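Local coordinates for protein putative branched-chain amino acid ABC transporter (Rhodospirillum rubrum ATCC 11170, PDB 3HUT) that probably binds a branched-chain amino acid or related ligand outside the membrane and delivers it to an ABC transporter, at residues A[299-302]-A[303-306]; A[56-59]-A[60-63]; A[274-277]-A[278-281]. One frame throughout, in Å; residues are numbered along the deposited sequence.

Contact 1. Residues A[299-302]-A[303-306]; sequences EVTR and ESLR
T301 and S304 form a capping box at the start of helix 302-310, each side chain bonding the backbone N of the other. From the T301 side, OG1 accepts from S304 N at 3.0 Å; in return S304 OG accepts from T301 N over 2.9 Å, in a bond that is almost straight (175°). Both hydroxyls sit between their own backbone N and carbonyl carbon, which turns each toward the other's N-H. The side chain of E303 completes the cap. Its CB passes 3.9 Å from T301 OG1; the chain then folds back at chi2 (68°), CG and CD passing 4.1 and 3.9 Å from R302 C. OE2 comes to rest 3.4 Å from R302 CB, and OE1 accepts a hydrogen bond from T301 OG1. T301 OG1 is thus gripped twice, as acceptor and as donor. The extended R302 chain leads away from the helix start, NE bonding V73 O and NH2 bonding V68 O. Next to the capping box V300 CG2 packs on L305 CB at 3.8 Å, and L305 also packs against M289, A292 and V293 of helix 277-296. The OG1 to OE1 bond of T301 and E303, 2.9 Å long, meets the carboxylate from above its plane, 48° out of it.

Contact 2. Residues A[56-59]-A[60-63]; sequences DADQ and ARTI
D58 and R61, three residues apart in the first turns of helix 57-69, join in a salt bridge on the helix surface, with D58 OD1 3.0 Å from R61 NH1. OD1 lies at the edge of the guanidinium, near its plane; the carboxylate and guanidinium planes are 47° apart. R61 reaches it with CG beside its backbone N (chi1 -68°) and the chain extended to NE, and the same NH1 lies 3.7 Å from A57 CB. This is the loose side, where both charged residues are exposed. The tighter part is the helix start itself. D56 is the N-cap: its OD1 accepts from Q59 N at 2.9 Å through the anti lone pair, and its carbonyl O takes A60 N at the same length. The i to i+4 series continues with R61 N to A57 O and, further on, I63 N to Q59 O, each 3.0 Å. A60 is buried here, its CB 3.4 Å from A57 O. Beyond the helix, A57 and R61 rest on A87 of helix 82-95, R61 also reaches I91, and A60 touches V84; A60 and I63 meet E10 of strand 5-11.

Contact 3. Residues A[274-277]-A[278-281]; sequences IPTL and FAAH
A280 N donates to T276 O at 3.0 Å, closing the first turn of helix 277-296 on the residue just before it. The T276 side chain adds a second bond: OG1 accepts from A279 N at 3.2 Å with an N-H...O angle of 160°. T276 is therefore the N-cap. Its OG1 is set between the backbone N and the carbonyl carbon (chi1 62°), which swings the hydroxyl over the first turn, and it also lies at the edge of the F278 ring, near the ring plane.

The main apolar contact is made by neighbours in sequence. L277 and F278 run side by side, pointing the same way, and L277 CD1 stands 3.8 Å from the ring centroid of F278, only 4° off the ring normal: a CH-pi contact centred on the face. L277 CG joins it, 3.9 Å from F278 CD2. Replacing F278 by alanine is likely to leave L277 CD1 without the ring face it rests on and Y20 without its edge-to-face partner.

Just before the cap, P275 CB meets A279 CB at 4.2 Å, a looser apolar touch. Around this helix start, P275 and A279 pack on Y267 of helix 258-271, with P275 also on F263; A280 touches F251 and H281 touches T319 in loops, and the F278 ring meets Y20 of helix 18-37 edge-to-face.

From the N terminus, contact 2 comes first, where helix 57-69 opens after strand 46-52. Contact 3 follows much later, ending the loop between helices 258-271 and 277-296. Contact 1 then ends the loop that leads from helix 277-296 to helix 302-310. The three lie in series, neither nested nor crossed, and none touches another: contacts 1 and 2 approach to about 9 Å between nearest atoms, while contact 3 stays about 15 Å from each. All three are N-terminal helix caps. Helix 277-296 connects two of them, starting at contact 3 and packing its far end against L305 of contact 1. R302 of contact 1 ties back to the helix that contact 2 opens, through V68, and to strand 73-78, through V73.

Contact 1. Residues A[299-302]-A[303-306]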
loop_
_atom_site.group_PDB
_atom_site.type_symbol
_atom_site.label_atom_id
_atom_site.label_comp_id
_atom_site.label_asym_id
_atom_site.label_seq_id
_atom_site.Cartn_x
_atom_site.Cartn_y
_atom_site.Cartn_z
ATOM N N GLU A 299 14.471 24.656 12.541
ATOM C CA GLU A 299 15.668 24.882 11.740
ATOM C C GLU A 299 15.971 23.688 10.841
ATOM O O GLU A 299 17.106 23.484 10.420
ATOM C CB GLU A 299 16.864 25.166 12.655
ATOM C CG GLU A 299 17.641 26.426 12.280
ATOM C CD GLU A 299 18.835 26.682 13.191
ATOM O OE1 GLU A 299 18.642 26.762 14.423
ATOM O OE2 GLU A 299 19.966 26.808 12.674
ATOM N N VAL A 300 14.942 22.906 10.547
ATOM C CA VAL A 300 15.087 21.732 9.699
ATOM C C VAL A 300 15.707 22.048 8.333
ATOM O O VAL A 300 15.436 23.090 7.745
ATOM C CB VAL A 300 13.707 21.058 9.476
ATOM C CG1 VAL A 300 12.720 22.074 8.931
ATOM C CG2 VAL A 300 13.836 19.885 8.508
ATOM N N THR A 301 16.549 21.142 7.845
ATOM C CA THR A 301 17.168 21.289 6.533
ATOM C C THR A 301 16.818 20.036 5.737
ATOM O O THR A 301 16.323 19.053 6.295
ATOM C CB THR A 301 18.706 21.378 6.606
ATOM O OG1 THR A 301 19.227 20.152 7.136
ATOM C CG2 THR A 301 19.140 22.540 7.485
ATOM N N ARG A 302 17.078 20.070 4.438
ATOM C CA ARG A 302 16.793 18.931 3.582
ATOM C C ARG A 302 17.533 17.701 4.095
ATOM O O ARG A 302 16.981 16.596 4.131
ATOM C CB ARG A 302 17.218 19.247 2.144
ATOM C CG ARG A 302 16.361 20.325 1.499
ATOM C CD ARG A 302 16.832 20.708 0.099
ATOM N NE ARG A 302 15.918 21.682 -0.487
ATOM C CZ ARG A 302 16.101 22.316 -1.644
ATOM N NH1 ARG A 302 17.181 22.092 -2.381
ATOM N NH2 ARG A 302 15.195 23.193 -2.059
ATOM N N GLU A 303 18.780 17.910 4.512
ATOM C CA GLU A 303 19.626 16.836 5.022
ATOM C C GLU A 303 19.117 16.271 6.347
ATOM O O GLU A 303 19.062 15.054 6.526
ATOM C CB GLU A 303 21.063 17.339 5.215
ATOM C CG GLU A 303 21.632 18.117 4.036
ATOM C CD GLU A 303 20.953 19.465 3.835
ATOM O OE1 GLU A 303 20.889 20.253 4.799
ATOM O OE2 GLU A 303 20.484 19.742 2.713
ATOM N N SER A 304 18.765 17.148 7.282
ATOM C CA SER A 304 18.279 16.690 8.576
ATOM C C SER A 304 16.907 16.042 8.430
ATOM O O SER A 304 16.569 15.122 9.177
ATOM C CB SER A 304 18.213 17.848 9.580
ATOM O OG SER A 304 17.123 18.711 9.317
ATOM N N LEU A 305 16.122 16.518 7.465
ATOM C CA LEU A 305 14.803 15.949 7.237
ATOM C C LEU A 305 14.940 14.549 6.643
ATOM O O LEU A 305 14.131 13.668 6.930
ATOM C CB LEU A 305 13.976 16.843 6.304
ATOM C CG LEU A 305 12.565 16.341 5.958
ATOM C CD1 LEU A 305 11.811 15.945 7.226
ATOM C CD2 LEU A 305 11.806 17.438 5.208
ATOM N N ARG A 306 15.963 14.335 5.820
ATOM C CA ARG A 306 16.173 13.010 5.229
ATOM C C ARG A 306 16.481 12.008 6.347
ATOM O O ARG A 306 15.983 10.881 6.330
ATOM C CB ARG A 306 17.333 13.028 4.229
ATOM C CG ARG A 306 17.395 11.776 3.343
ATOM C CD ARG A 306 18.821 11.279 3.194
ATOM N NE ARG A 306 19.381 10.866 4.483
ATOM C CZ ARG A 306 19.304 9.634 4.985
ATOM N NH1 ARG A 306 18.695 8.665 4.309
ATOM N NH2 ARG A 306 19.836 9.371 6.175
#

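Contact 2. Residues A[56-59]-A[60-63]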
loop_
_atom_site.group_PDB
_atom_site.type_symbol
_atom_site.label_atom_id
_atom_site.label_comp_id
_atom_site.label_asym_id
_atom_site.label_seq_id
_atom_site.Cartn_x
_atom_site.Cartn_y
_atom_site.Cartn_z
ATOM N N ASP A 56 3.125 12.891 -15.743
ATOM C CA ASP A 56 4.011 12.979 -16.901
ATOM C C ASP A 56 5.456 13.113 -16.432
ATOM O O ASP A 56 5.791 14.029 -15.682
ATOM C CB ASP A 56 3.607 14.190 -17.751
ATOM C CG ASP A 56 4.467 14.353 -18.983
ATOM O OD1 ASP A 56 5.603 14.861 -18.863
ATOM O OD2 ASP A 56 4.005 13.962 -20.073
ATOM N N ALA A 57 6.310 12.195 -16.875
ATOM C CA ALA A 57 7.713 12.200 -16.476
ATOM C C ALA A 57 8.418 13.530 -16.721
ATOM O O ALA A 57 9.080 14.058 -15.824
ATOM C CB ALA A 57 8.457 11.074 -17.181
ATOM N N ASP A 58 8.282 14.080 -17.924
ATOM C CA ASP A 58 8.938 15.345 -18.230
ATOM C C ASP A 58 8.420 16.488 -17.369
ATOM O O ASP A 58 9.183 17.364 -16.972
ATOM C CB ASP A 58 8.778 15.697 -19.713
ATOM C CG ASP A 58 9.523 14.738 -20.620
ATOM O OD1 ASP A 58 10.694 14.425 -20.315
ATOM O OD2 ASP A 58 8.945 14.304 -21.637
ATOM N N GLN A 59 7.124 16.484 -17.079
ATOM C CA GLN A 59 6.550 17.541 -16.254
ATOM C C GLN A 59 7.075 17.402 -14.826
ATOM O O GLN A 59 7.372 18.395 -14.163
ATOM C CB GLN A 59 5.023 17.451 -16.258
ATOM C CG GLN A 59 4.326 18.593 -15.533
ATOM C CD GLN A 59 4.717 19.954 -16.078
ATOM O OE1 GLN A 59 5.518 20.667 -15.484
ATOM N NE2 GLN A 59 4.155 20.314 -17.222
ATOM N N ALA A 60 7.196 16.160 -14.370
ATOM C CA ALA A 60 7.686 15.877 -13.026
ATOM C C ALA A 60 9.127 16.360 -12.884
ATOM O O ALA A 60 9.545 16.815 -11.815
ATOM C CB ALA A 60 7.606 14.380 -12.754
ATOM N N ARG A 61 9.890 16.257 -13.966
ATOM C CA ARG A 61 11.279 16.695 -13.931
ATOM C C ARG A 61 11.402 18.207 -13.779
ATOM O O ARG A 61 12.245 18.689 -13.016
ATOM C CB ARG A 61 12.018 16.224 -15.189
ATOM C CG ARG A 61 12.203 14.716 -15.247
ATOM C CD ARG A 61 13.135 14.297 -16.376
ATOM N NE ARG A 61 13.222 12.842 -16.474
ATOM C CZ ARG A 61 12.493 12.098 -17.299
ATOM N NH1 ARG A 61 11.615 12.665 -18.118
ATOM N NH2 ARG A 61 12.633 10.780 -17.292
ATOM N N THR A 62 10.576 18.971 -14.487
ATOM C CA THR A 62 10.679 20.414 -14.340
ATOM C C THR A 62 10.133 20.805 -12.970
ATOM O O THR A 62 10.613 21.755 -12.356
ATOM C CB THR A 62 9.967 21.189 -15.497
ATOM O OG1 THR A 62 8.952 22.049 -14.970
ATOM C CG2 THR A 62 9.383 20.231 -16.501
ATOM N N ILE A 63 9.159 20.048 -12.465
ATOM C CA ILE A 63 8.616 20.332 -11.139
ATOM C C ILE A 63 9.719 20.124 -10.097
ATOM O O ILE A 63 9.894 20.941 -9.186
ATOM C CB ILE A 63 7.444 19.393 -10.781
ATOM C CG1 ILE A 63 6.243 19.679 -11.686
ATOM C CG2 ILE A 63 7.068 19.569 -9.309
ATOM C CD1 ILE A 63 5.707 21.086 -11.569
#

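Contact 3. Residues A[274-277]-A[278-281]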
loop_
_atom_site.group_PDB
_atom_site.type_symbol
_atom_site.label_atom_id
_atom_site.label_comp_id
_atom_site.label_asym_id
_atom_site.label_seq_id
_atom_site.Cartn_x
_atom_site.Cartn_y
_atom_site.Cartn_z
ATOM N N ILE A 274 -16.295 7.655 0.869
ATOM C CA ILE A 274 -15.449 6.718 1.599
ATOM C C ILE A 274 -14.012 6.868 1.124
ATOM O O ILE A 274 -13.756 6.926 -0.077
ATOM C CB ILE A 274 -15.908 5.245 1.389
ATOM C CG1 ILE A 274 -15.988 4.906 -0.107
ATOM C CG2 ILE A 274 -17.265 5.031 2.028
ATOM C CD1 ILE A 274 -14.677 4.436 -0.735
ATOM N N PRO A 275 -13.051 6.954 2.061
ATOM C CA PRO A 275 -11.659 7.095 1.628
ATOM C C PRO A 275 -11.179 5.800 1.001
ATOM O O PRO A 275 -11.560 4.715 1.442
ATOM C CB PRO A 275 -10.921 7.409 2.927
ATOM C CG PRO A 275 -11.713 6.643 3.952
ATOM C CD PRO A 275 -13.153 6.922 3.532
ATOM N N THR A 276 -10.349 5.915 -0.027
ATOM C CA THR A 276 -9.803 4.747 -0.699
ATOM C C THR A 276 -8.446 4.433 -0.080
ATOM O O THR A 276 -7.955 5.180 0.770
ATOM C CB THR A 276 -9.588 5.013 -2.196
ATOM O OG1 THR A 276 -8.630 6.066 -2.347
ATOM C CG2 THR A 276 -10.901 5.427 -2.868
ATOM N N LEU A 277 -7.834 3.336 -0.516
ATOM C CA LEU A 277 -6.525 2.957 -0.001
ATOM C C LEU A 277 -5.491 4.009 -0.404
ATOM O O LEU A 277 -4.538 4.264 0.326
ATOM C CB LEU A 277 -6.130 1.572 -0.527
ATOM C CG LEU A 277 -5.638 1.385 -1.962
ATOM C CD1 LEU A 277 -4.137 1.657 -2.039
ATOM C CD2 LEU A 277 -5.915 -0.048 -2.399
ATOM N N PHE A 278 -5.688 4.630 -1.562
ATOM C CA PHE A 278 -4.764 5.659 -2.024
ATOM C C PHE A 278 -4.889 6.894 -1.135
ATOM O O PHE A 278 -3.891 7.517 -0.764
ATOM C CB PHE A 278 -5.064 5.989 -3.488
ATOM C CG PHE A 278 -4.870 4.819 -4.405
ATOM C CD1 PHE A 278 -3.592 4.435 -4.798
ATOM C CD2 PHE A 278 -5.954 4.052 -4.816
ATOM C CE1 PHE A 278 -3.396 3.299 -5.584
ATOM C CE2 PHE A 278 -5.770 2.914 -5.601
ATOM C CZ PHE A 278 -4.488 2.538 -5.985
ATOM N N ALA A 279 -6.121 7.234 -0.773
ATOM C CA ALA A 279 -6.352 8.375 0.101
ATOM C C ALA A 279 -5.699 8.102 1.458
ATOM O O ALA A 279 -5.093 8.991 2.065
ATOM C CB ALA A 279 -7.841 8.599 0.276
ATOM N N ALA A 280 -5.813 6.863 1.924
ATOM C CA ALA A 280 -5.242 6.474 3.209
ATOM C C ALA A 280 -3.712 6.558 3.206
ATOM O O ALA A 280 -3.105 7.041 4.159
ATOM C CB ALA A 280 -5.691 5.063 3.562
ATOM N N HIS A 281 -3.088 6.075 2.141
ATOM C CA HIS A 281 -1.636 6.133 2.051
ATOM C C HIS A 281 -1.186 7.583 1.890
ATOM O O HIS A 281 -0.112 7.959 2.353
ATOM C CB HIS A 281 -1.150 5.270 0.883
ATOM C CG HIS A 281 -1.235 3.802 1.157
ATOM N ND1 HIS A 281 -0.282 3.127 1.892
ATOM C CD2 HIS A 281 -2.185 2.888 0.849
ATOM C CE1 HIS A 281 -0.644 1.864 2.023
ATOM N NE2 HIS A 281 -1.797 1.692 1.401
#